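Local structure of Lysine/ornithine decarboxylase (5GJO) at residues A[270-275]-A[284-289]; A[317-322]-A[334-339]; A[304-309]-A[343-348]. The protein decarboxylates L-lysine and L-ornithine with similar efficiency, giving cadaverine and putrescine, as a homodimer that depends on pyridoxal 5'-phosphate. The protein carries 2 engineered substitutions. All blocks are in the same frame, centred on the assembly; numbering follows the deposited sequence.

Contact 1: residues A[270-275]-A[284-289]; sequences TSVIGT and YILDEG
One carboxylate oxygen of D287 takes two bonds from the neighbouring strand: OD1 accepts from T270 OG1 at 2.7 Å and from the backbone S271 N at 2.9 Å. Both donors come from the same face of the carboxylate, the amide from well above its plane. A first torsion of 177° sets OG1 opposite the backbone N of T270 and so within reach of the aspartate. The second oxygen, D287 OD2, is hydrogen-bonded to T21, which also bonds S271 OG. In return D287 N donates to S271 O. Farther along, I285 O receives I273 N at 2.8 Å and, weakly, G274 N, while I285 N makes a nearly straight bond (177°) to G274 O. Two residues facing one is the classic beta bulge, and it shifts the register of this antiparallel hairpin by one. Packing follows on both faces: V272 CG2 lies 3.9 Å from L286 CD2, T275 CG2 reaches the edge of the Y284 ring in its plane, and I273 CG1 meets I285 CG2. V97 of the second subunit packs on both isoleucines. The two donors on OD1 would probably favour an ionised carboxylate despite the burial of D287, which ties down the chain where strand 283-286 gives way to loop.

Contact 2: residues A[317-322]-A[334-339]; sequences STFGGP and FMAPEL
The ring of F319 points its edge at the face of F334, an offset edge-to-face pair with planes at 88° and centroids 5.7 Å apart. F319 CE1 makes the approach, 3.8 Å from F334 CD1. Two aliphatic groups border the same F319 ring near its plane: A336 CB lies 4.0 Å from F319 CZ, and L339 CD1 lies 3.9 Å from F319 CE2, its side chain crossing at about a right angle. The phenyl of F334 is carried over to this group because its CG stands opposite the backbone nitrogen (chi1 -179°). Around the pair, the Y284 ring meets that of F319, Y331 stands edge-to-face with F334 and also touches F319, and L306 touches both phenylalanines.

In the backbone, S317 and F334 form an antiparallel hydrogen-bonded pair of unequal bonds. F334 N donates to S317 O in the carbonyl plane, on a lone pair, and is the straighter of the two; S317 N reaches F334 O at 2.7 Å but is more bent (132°) and comes from above that carbonyl plane. S317 OG, also bonded to K315 O, accepts from a water that in turn donates to P337 O, so the water joins P337 to the serine. The S317-F334 pair is the bridge of these two segments, while F319 is bonded through its backbone to L330 and Y331 farther along: a beta hairpin, strands 315-320 and 329-336, with an aromatic cluster, in the mixed sheet of this class-II decarboxylase.

Contact 3: residues A[304-309]-A[343-348]; sequences YPLHCF and DKVLVT
L306 and V347 face each other as a non-hydrogen-bonded pair in an antiparallel beta ladder, where the short strand 306-307 lies along strand 344-347 in the mixed sheet of the enzyme. On the face carrying L306, the knobs are methyls: L306 CD1 settles between the two valines, 3.7 Å from V345 CG2 and 3.9 Å from V347 CG2. The leucine's CG, held opposite its amide nitrogen (chi1 174°), and a chi2 of 66° bring that methyl across to the partner strand. At one end Y304 CB presses on V347 CG1; at the other, C308 SG rests against V345 CG1.

The opposite face is filled by larger shapes. F309 and L346 cross obliquely, F309 CZ 4.0 Å from L346 CB, while the ring's edge meets K344 O in plane. P305 fits obliquely against the side chain of T348, its CB 3.5 Å from T348 OG1. The backbones are laced by H307 N to L346 O at 2.8 Å, by L346 N to H307 O, and by T348 N to P305 O. The imidazole of H307 turns back toward its partner strand, and its ND1 gives L346 O a second, weak bond. Replacing H307 by an alanine removes the imidazole, and L346 O would probably lose that weak donor, keeping the backbone H307 N alone of the two, while the bulk of the ring beside the strand would be missing. Beside F309 a water joins the two segments, accepting from F309 N at 2.7 Å and donating to K344 O at 2.9 Å.

In the fold
From the N terminus, the chain lays down strand 23-26 of the mixed sheet, runs through the parallel barrel, which carries most of the pyridoxal phosphate pocket, and returns to that sheet at 266-276. Contact 1 comes first, closing the short hairpin of strands 266-276 and 283-286. The chain next lays down 304-309, whose partner 343-348 arrives only after 33 residues; within that loop contact 2 closes its own hairpin, so it is nested inside contact 3. Contact 1 precedes both in series. In the sheet, strand 283-286 lies beside 315-320, linking contacts 1 and 2, while 344-347 lies between 266-276 and 306-307, linking contacts 1 and 3. Contacts 1 and 2 also reach the second subunit.

Contact 1: residues A[270-275]-A[284-289]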
loop_
_atom_site.group_PDB
_atom_site.type_symbol
_atom_site.label_atom_id
_atom_site.label_comp_id
_atom_site.label_asym_id
_atom_site.label_seq_id
_atom_site.Cartn_x
_atom_site.Cartn_y
_atom_site.Cartn_z
ATOM N N THR A 270 -2.676 15.198 11.325
ATOM C CA THR A 270 -3.947 14.618 10.901
ATOM C C THR A 270 -5.065 15.123 11.775
ATOM O O THR A 270 -4.868 15.323 12.997
ATOM C CB THR A 270 -3.833 13.100 10.747
ATOM O OG1 THR A 270 -5.102 12.550 10.395
ATOM C CG2 THR A 270 -3.406 12.445 12.022
ATOM N N SER A 271 -6.246 15.306 11.200
ATOM C CA SER A 271 -7.417 15.778 11.974
ATOM C C SER A 271 -8.345 14.634 12.363
ATOM O O SER A 271 -8.536 13.668 11.585
ATOM C CB SER A 271 -8.252 16.774 11.172
ATOM O OG SER A 271 -7.499 17.930 10.909
ATOM N N VAL A 272 -8.974 14.829 13.512
ATOM C CA VAL A 272 -10.167 14.054 13.922
ATOM C C VAL A 272 -11.356 14.516 13.055
ATOM O O VAL A 272 -11.762 15.680 13.059
ATOM C CB VAL A 272 -10.504 14.224 15.442
ATOM C CG1 VAL A 272 -11.786 13.419 15.840
ATOM C CG2 VAL A 272 -9.292 13.817 16.242
ATOM N N ILE A 273 -11.849 13.600 12.259
ATOM C CA ILE A 273 -12.999 13.861 11.391
ATOM C C ILE A 273 -14.315 13.281 11.930
ATOM O O ILE A 273 -15.399 13.647 11.455
ATOM C CB ILE A 273 -12.772 13.503 9.890
ATOM C CG1 ILE A 273 -12.437 12.041 9.693
ATOM C CG2 ILE A 273 -11.678 14.335 9.251
ATOM C CD1 ILE A 273 -12.478 11.648 8.244
ATOM N N GLY A 274 -14.211 12.365 12.878
ATOM C CA GLY A 274 -15.398 11.803 13.529
ATOM C C GLY A 274 -15.066 11.250 14.894
ATOM O O GLY A 274 -13.914 10.863 15.176
ATOM N N THR A 275 -16.073 11.253 15.771
ATOM C CA THR A 275 -15.998 10.583 17.042
ATOM C C THR A 275 -17.099 9.522 17.143
ATOM O O THR A 275 -18.116 9.556 16.402
ATOM C CB THR A 275 -16.195 11.522 18.209
ATOM O OG1 THR A 275 -17.506 12.131 18.135
ATOM C CG2 THR A 275 -15.138 12.663 18.174
ATOM N N TYR A 284 -11.982 7.607 17.730
ATOM C CA TYR A 284 -11.733 8.756 16.929
ATOM C C TYR A 284 -11.310 8.311 15.537
ATOM O O TYR A 284 -10.394 7.488 15.404
ATOM C CB TYR A 284 -10.581 9.542 17.520
ATOM C CG TYR A 284 -10.898 9.912 18.944
ATOM C CD1 TYR A 284 -11.914 10.820 19.183
ATOM C CD2 TYR A 284 -10.226 9.356 20.012
ATOM C CE1 TYR A 284 -12.278 11.148 20.465
ATOM C CE2 TYR A 284 -10.526 9.744 21.341
ATOM C CZ TYR A 284 -11.584 10.612 21.529
ATOM O OH TYR A 284 -11.938 11.077 22.749
ATOM N N ILE A 285 -11.943 8.921 14.538
ATOM C CA ILE A 285 -11.632 8.673 13.141
ATOM C C ILE A 285 -10.770 9.800 12.627
ATOM O O ILE A 285 -11.131 10.970 12.738
ATOM C CB ILE A 285 -12.913 8.556 12.277
ATOM C CG1 ILE A 285 -13.747 7.398 12.803
ATOM C CG2 ILE A 285 -12.531 8.267 10.831
ATOM C CD1 ILE A 285 -13.031 6.104 12.943
ATOM N N LEU A 286 -9.578 9.435 12.119
ATOM C CA LEU A 286 -8.614 10.413 11.559
ATOM C C LEU A 286 -8.683 10.504 10.048
ATOM O O LEU A 286 -9.195 9.609 9.463
ATOM C CB LEU A 286 -7.162 10.031 11.957
ATOM C CG LEU A 286 -6.978 9.848 13.486
ATOM C CD1 LEU A 286 -5.541 9.444 13.744
ATOM C CD2 LEU A 286 -7.308 11.150 14.176
ATOM N N ASP A 287 -8.181 11.604 9.457
ATOM C CA ASP A 287 -8.129 11.753 8.051
ATOM C C ASP A 287 -6.927 11.151 7.342
ATOM O O ASP A 287 -6.850 11.263 6.104
ATOM C CB ASP A 287 -8.505 13.149 7.560
ATOM C CG ASP A 287 -7.559 14.262 8.049
ATOM O OD1 ASP A 287 -6.454 14.002 8.563
ATOM O OD2 ASP A 287 -7.947 15.460 7.869
ATOM N N GLU A 288 -6.110 10.435 8.063
ATOM C CA GLU A 288 -5.052 9.612 7.544
ATOM C C GLU A 288 -5.129 8.242 8.178
ATOM O O GLU A 288 -5.394 8.126 9.373
ATOM C CB GLU A 288 -3.670 10.238 7.729
ATOM C CG GLU A 288 -2.517 9.519 7.009
ATOM C CD GLU A 288 -2.424 9.736 5.500
ATOM O OE1 GLU A 288 -1.422 9.265 4.930
ATOM O OE2 GLU A 288 -3.322 10.425 4.897
ATOM N N GLY A 289 -4.827 7.198 7.437
ATOM C CA GLY A 289 -4.963 5.816 8.007
ATOM C C GLY A 289 -3.989 4.800 7.387
ATOM O O GLY A 289 -2.924 5.136 6.780
#

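Contact 2: residues A[317-322]-A[334-339]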
loop_
_atom_site.group_PDB
_atom_site.type_symbol
_atom_site.label_atom_id
_atom_site.label_comp_id
_atom_site.label_asym_id
_atom_site.label_seq_id
_atom_site.Cartn_x
_atom_site.Cartn_y
_atom_site.Cartn_z
ATOM N N SER A 317 -8.694 4.621 24.401
ATOM C CA SER A 317 -9.399 5.039 23.175
ATOM C C SER A 317 -8.888 4.305 21.944
ATOM O O SER A 317 -7.750 3.882 21.897
ATOM C CB SER A 317 -9.289 6.526 22.984
ATOM O OG SER A 317 -9.643 7.280 24.179
ATOM N N THR A 318 -9.760 4.181 20.927
ATOM C CA THR A 318 -9.389 3.611 19.667
ATOM C C THR A 318 -9.312 4.693 18.574
ATOM O O THR A 318 -10.152 5.584 18.575
ATOM C CB THR A 318 -10.364 2.515 19.322
ATOM O OG1 THR A 318 -10.188 1.391 20.221
ATOM C CG2 THR A 318 -10.192 1.967 17.898
ATOM N N PHE A 319 -8.338 4.572 17.660
ATOM C CA PHE A 319 -8.173 5.500 16.550
ATOM C C PHE A 319 -8.262 4.683 15.303
ATOM O O PHE A 319 -7.545 3.655 15.190
ATOM C CB PHE A 319 -6.798 6.192 16.628
ATOM C CG PHE A 319 -6.709 7.211 17.729
ATOM C CD1 PHE A 319 -6.457 6.824 19.020
ATOM C CD2 PHE A 319 -6.908 8.549 17.463
ATOM C CE1 PHE A 319 -6.367 7.783 20.004
ATOM C CE2 PHE A 319 -6.801 9.511 18.451
ATOM C CZ PHE A 319 -6.603 9.083 19.751
ATOM N N GLY A 320 -9.059 5.153 14.346
ATOM C CA GLY A 320 -9.168 4.474 13.039
ATOM C C GLY A 320 -8.919 5.511 11.969
ATOM O O GLY A 320 -8.995 6.723 12.212
ATOM N N GLY A 321 -8.640 4.982 10.788
ATOM C CA GLY A 321 -8.444 5.809 9.620
ATOM C C GLY A 321 -9.751 6.071 8.888
ATOM O O GLY A 321 -10.817 5.655 9.303
ATOM N N PRO A 322 -9.664 6.777 7.752
ATOM C CA PRO A 322 -10.842 7.302 7.082
ATOM C C PRO A 322 -11.466 6.377 6.041
ATOM O O PRO A 322 -12.475 6.741 5.432
ATOM C CB PRO A 322 -10.287 8.548 6.362
ATOM C CG PRO A 322 -8.865 8.139 6.014
ATOM C CD PRO A 322 -8.413 7.390 7.276
ATOM N N PHE A 334 -5.644 3.144 23.698
ATOM C CA PHE A 334 -4.623 4.192 23.722
ATOM C C PHE A 334 -5.105 5.268 24.670
ATOM O O PHE A 334 -6.203 5.774 24.513
ATOM C CB PHE A 334 -4.428 4.757 22.274
ATOM C CG PHE A 334 -3.373 5.827 22.182
ATOM C CD1 PHE A 334 -3.656 7.134 22.572
ATOM C CD2 PHE A 334 -2.066 5.461 21.861
ATOM C CE1 PHE A 334 -2.663 8.123 22.541
ATOM C CE2 PHE A 334 -1.056 6.457 21.793
ATOM C CZ PHE A 334 -1.374 7.753 22.145
ATOM N N MET A 335 -4.319 5.619 25.695
ATOM C CA MET A 335 -4.758 6.637 26.650
ATOM C C MET A 335 -4.762 8.046 26.010
ATOM O O MET A 335 -3.692 8.557 25.643
ATOM C CB MET A 335 -3.869 6.670 27.912
ATOM C CG MET A 335 -4.033 5.474 28.776
ATOM S SD MET A 335 -5.670 5.525 29.597
ATOM C CE MET A 335 -5.500 6.897 30.645
ATOM N N ALA A 336 -5.946 8.603 25.860
ATOM C CA ALA A 336 -6.174 9.816 25.168
ATOM C C ALA A 336 -7.154 10.704 25.912
ATOM O O ALA A 336 -8.132 10.204 26.548
ATOM C CB ALA A 336 -6.657 9.556 23.734
ATOM N N PRO A 337 -6.924 12.045 25.815
ATOM C CA PRO A 337 -7.928 12.949 26.296
ATOM C C PRO A 337 -9.157 12.945 25.469
ATOM O O PRO A 337 -9.206 12.239 24.418
ATOM C CB PRO A 337 -7.222 14.287 26.295
ATOM C CG PRO A 337 -6.324 14.179 25.132
ATOM C CD PRO A 337 -5.850 12.775 25.117
ATOM N N GLU A 338 -10.178 13.660 25.938
ATOM C CA GLU A 338 -11.400 13.751 25.196
ATOM C C GLU A 338 -11.155 14.641 23.991
ATOM O O GLU A 338 -10.759 15.800 24.142
ATOM C CB GLU A 338 -12.540 14.370 26.036
ATOM C CG GLU A 338 -13.777 14.660 25.195
ATOM C CD GLU A 338 -15.009 15.184 25.962
ATOM O OE1 GLU A 338 -16.129 14.996 25.476
ATOM O OE2 GLU A 338 -14.856 15.774 27.032
ATOM N N LEU A 339 -11.217 14.084 22.791
ATOM C CA LEU A 339 -11.041 14.841 21.556
ATOM C C LEU A 339 -12.382 15.143 20.836
ATOM O O LEU A 339 -13.373 14.426 21.044
ATOM C CB LEU A 339 -10.097 14.048 20.588
ATOM C CG LEU A 339 -8.739 13.659 21.135
ATOM C CD1 LEU A 339 -7.967 12.822 20.113
ATOM C CD2 LEU A 339 -7.949 14.882 21.529
HETATM O O HOH W 1 -10.644 9.712 24.830
#

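Contact 3: residues A[304-309]-A[343-348]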
loop_
_atom_site.group_PDB
_atom_site.type_symbol
_atom_site.label_atom_id
_atom_site.label_comp_id
_atom_site.label_asym_id
_atom_site.label_seq_id
_atom_site.Cartn_x
_atom_site.Cartn_y
_atom_site.Cartn_z
ATOM N N TYR A 304 3.795 3.771 15.503
ATOM C CA TYR A 304 4.262 5.142 15.466
ATOM C C TYR A 304 3.867 5.899 16.734
ATOM O O TYR A 304 2.799 5.651 17.278
ATOM C CB TYR A 304 3.685 5.918 14.239
ATOM C CG TYR A 304 4.150 5.262 12.969
ATOM C CD1 TYR A 304 5.359 5.611 12.385
ATOM C CD2 TYR A 304 3.383 4.301 12.375
ATOM C CE1 TYR A 304 5.807 4.932 11.212
ATOM C CE2 TYR A 304 3.818 3.632 11.220
ATOM C CZ TYR A 304 5.032 3.908 10.690
ATOM O OH TYR A 304 5.448 3.200 9.556
ATOM N N PRO A 305 4.681 6.848 17.205
ATOM C CA PRO A 305 4.318 7.623 18.386
ATOM C C PRO A 305 3.225 8.652 18.064
ATOM O O PRO A 305 3.507 9.610 17.386
ATOM C CB PRO A 305 5.610 8.377 18.772
ATOM C CG PRO A 305 6.604 7.861 17.875
ATOM C CD PRO A 305 6.046 7.159 16.741
ATOM N N LEU A 306 2.065 8.484 18.669
ATOM C CA LEU A 306 0.935 9.371 18.562
ATOM C C LEU A 306 0.898 10.334 19.709
ATOM O O LEU A 306 1.005 9.911 20.856
ATOM C CB LEU A 306 -0.360 8.511 18.472
ATOM C CG LEU A 306 -1.656 9.308 18.496
ATOM C CD1 LEU A 306 -1.824 10.205 17.248
ATOM C CD2 LEU A 306 -2.762 8.322 18.540
ATOM N N HIS A 307 0.694 11.613 19.427
ATOM C CA HIS A 307 0.568 12.662 20.423
ATOM C C HIS A 307 -0.765 13.352 20.291
ATOM O O HIS A 307 -1.071 13.910 19.240
ATOM C CB HIS A 307 1.711 13.698 20.339
ATOM C CG HIS A 307 3.063 13.048 20.346
ATOM N ND1 HIS A 307 3.763 12.685 19.186
ATOM C CD2 HIS A 307 3.788 12.557 21.369
ATOM C CE1 HIS A 307 4.879 12.059 19.515
ATOM N NE2 HIS A 307 4.907 11.936 20.823
ATOM N N CYS A 308 -1.526 13.368 21.371
ATOM C CA CYS A 308 -2.829 14.071 21.415
ATOM C C CYS A 308 -2.650 15.301 22.256
ATOM O O CYS A 308 -1.887 15.318 23.198
ATOM C CB CYS A 308 -3.912 13.180 22.026
ATOM S SG CYS A 308 -4.182 11.649 21.115
ATOM N N PHE A 309 -3.365 16.329 21.990
ATOM C CA PHE A 309 -3.195 17.549 22.812
ATOM C C PHE A 309 -4.469 17.702 23.741
ATOM O O PHE A 309 -5.588 17.297 23.377
ATOM C CB PHE A 309 -2.977 18.745 21.863
ATOM C CG PHE A 309 -1.761 18.641 20.976
ATOM C CD1 PHE A 309 -0.484 18.818 21.470
ATOM C CD2 PHE A 309 -1.882 18.313 19.629
ATOM C CE1 PHE A 309 0.632 18.731 20.700
ATOM C CE2 PHE A 309 -0.745 18.206 18.847
ATOM C CZ PHE A 309 0.505 18.377 19.368
ATOM N N ASP A 343 -10.082 18.621 16.015
ATOM C CA ASP A 343 -8.813 18.569 16.762
ATOM C C ASP A 343 -7.755 17.925 15.850
ATOM O O ASP A 343 -8.085 17.039 15.017
ATOM C CB ASP A 343 -8.898 17.777 18.080
ATOM C CG ASP A 343 -9.754 18.483 19.184
ATOM O OD1 ASP A 343 -10.086 19.660 19.025
ATOM O OD2 ASP A 343 -10.010 17.801 20.198
ATOM N N LYS A 344 -6.530 18.415 15.944
ATOM C CA LYS A 344 -5.424 17.821 15.224
ATOM C C LYS A 344 -4.618 16.982 16.187
ATOM O O LYS A 344 -4.441 17.349 17.317
ATOM C CB LYS A 344 -4.529 18.873 14.573
ATOM C CG LYS A 344 -5.142 19.547 13.358
ATOM C CD LYS A 344 -6.167 20.562 13.799
ATOM C CE LYS A 344 -6.844 21.226 12.625
ATOM N NZ LYS A 344 -7.930 20.427 11.990
ATOM N N VAL A 345 -4.167 15.840 15.711
ATOM C CA VAL A 345 -3.193 15.040 16.406
ATOM C C VAL A 345 -1.903 15.013 15.616
ATOM O O VAL A 345 -1.872 15.312 14.376
ATOM C CB VAL A 345 -3.677 13.586 16.712
ATOM C CG1 VAL A 345 -4.895 13.649 17.624
ATOM C CG2 VAL A 345 -3.911 12.757 15.472
ATOM N N LEU A 346 -0.856 14.643 16.343
ATOM C CA LEU A 346 0.501 14.654 15.775
ATOM C C LEU A 346 1.182 13.326 15.874
ATOM O O LEU A 346 1.214 12.740 16.946
ATOM C CB LEU A 346 1.340 15.738 16.460
ATOM C CG LEU A 346 2.818 15.898 16.054
ATOM C CD1 LEU A 346 2.948 16.555 14.696
ATOM C CD2 LEU A 346 3.668 16.679 17.117
ATOM N N VAL A 347 1.768 12.843 14.761
ATOM C CA VAL A 347 2.528 11.634 14.803
ATOM C C VAL A 347 3.992 11.945 14.446
ATOM O O VAL A 347 4.283 12.562 13.372
ATOM C CB VAL A 347 1.996 10.541 13.848
ATOM C CG1 VAL A 347 2.726 9.221 14.058
ATOM C CG2 VAL A 347 0.532 10.333 14.105
ATOM N N THR A 348 4.903 11.557 15.326
ATOM C CA THR A 348 6.354 11.919 15.208
ATOM C C THR A 348 7.119 10.738 14.600
ATOM O O THR A 348 6.542 9.644 14.508
ATOM C CB THR A 348 7.002 12.438 16.506
ATOM O OG1 THR A 348 6.821 11.477 17.602
ATOM C CG2 THR A 348 6.402 13.748 16.832
HETATM O O HOH W 2 -5.107 16.370 19.945
#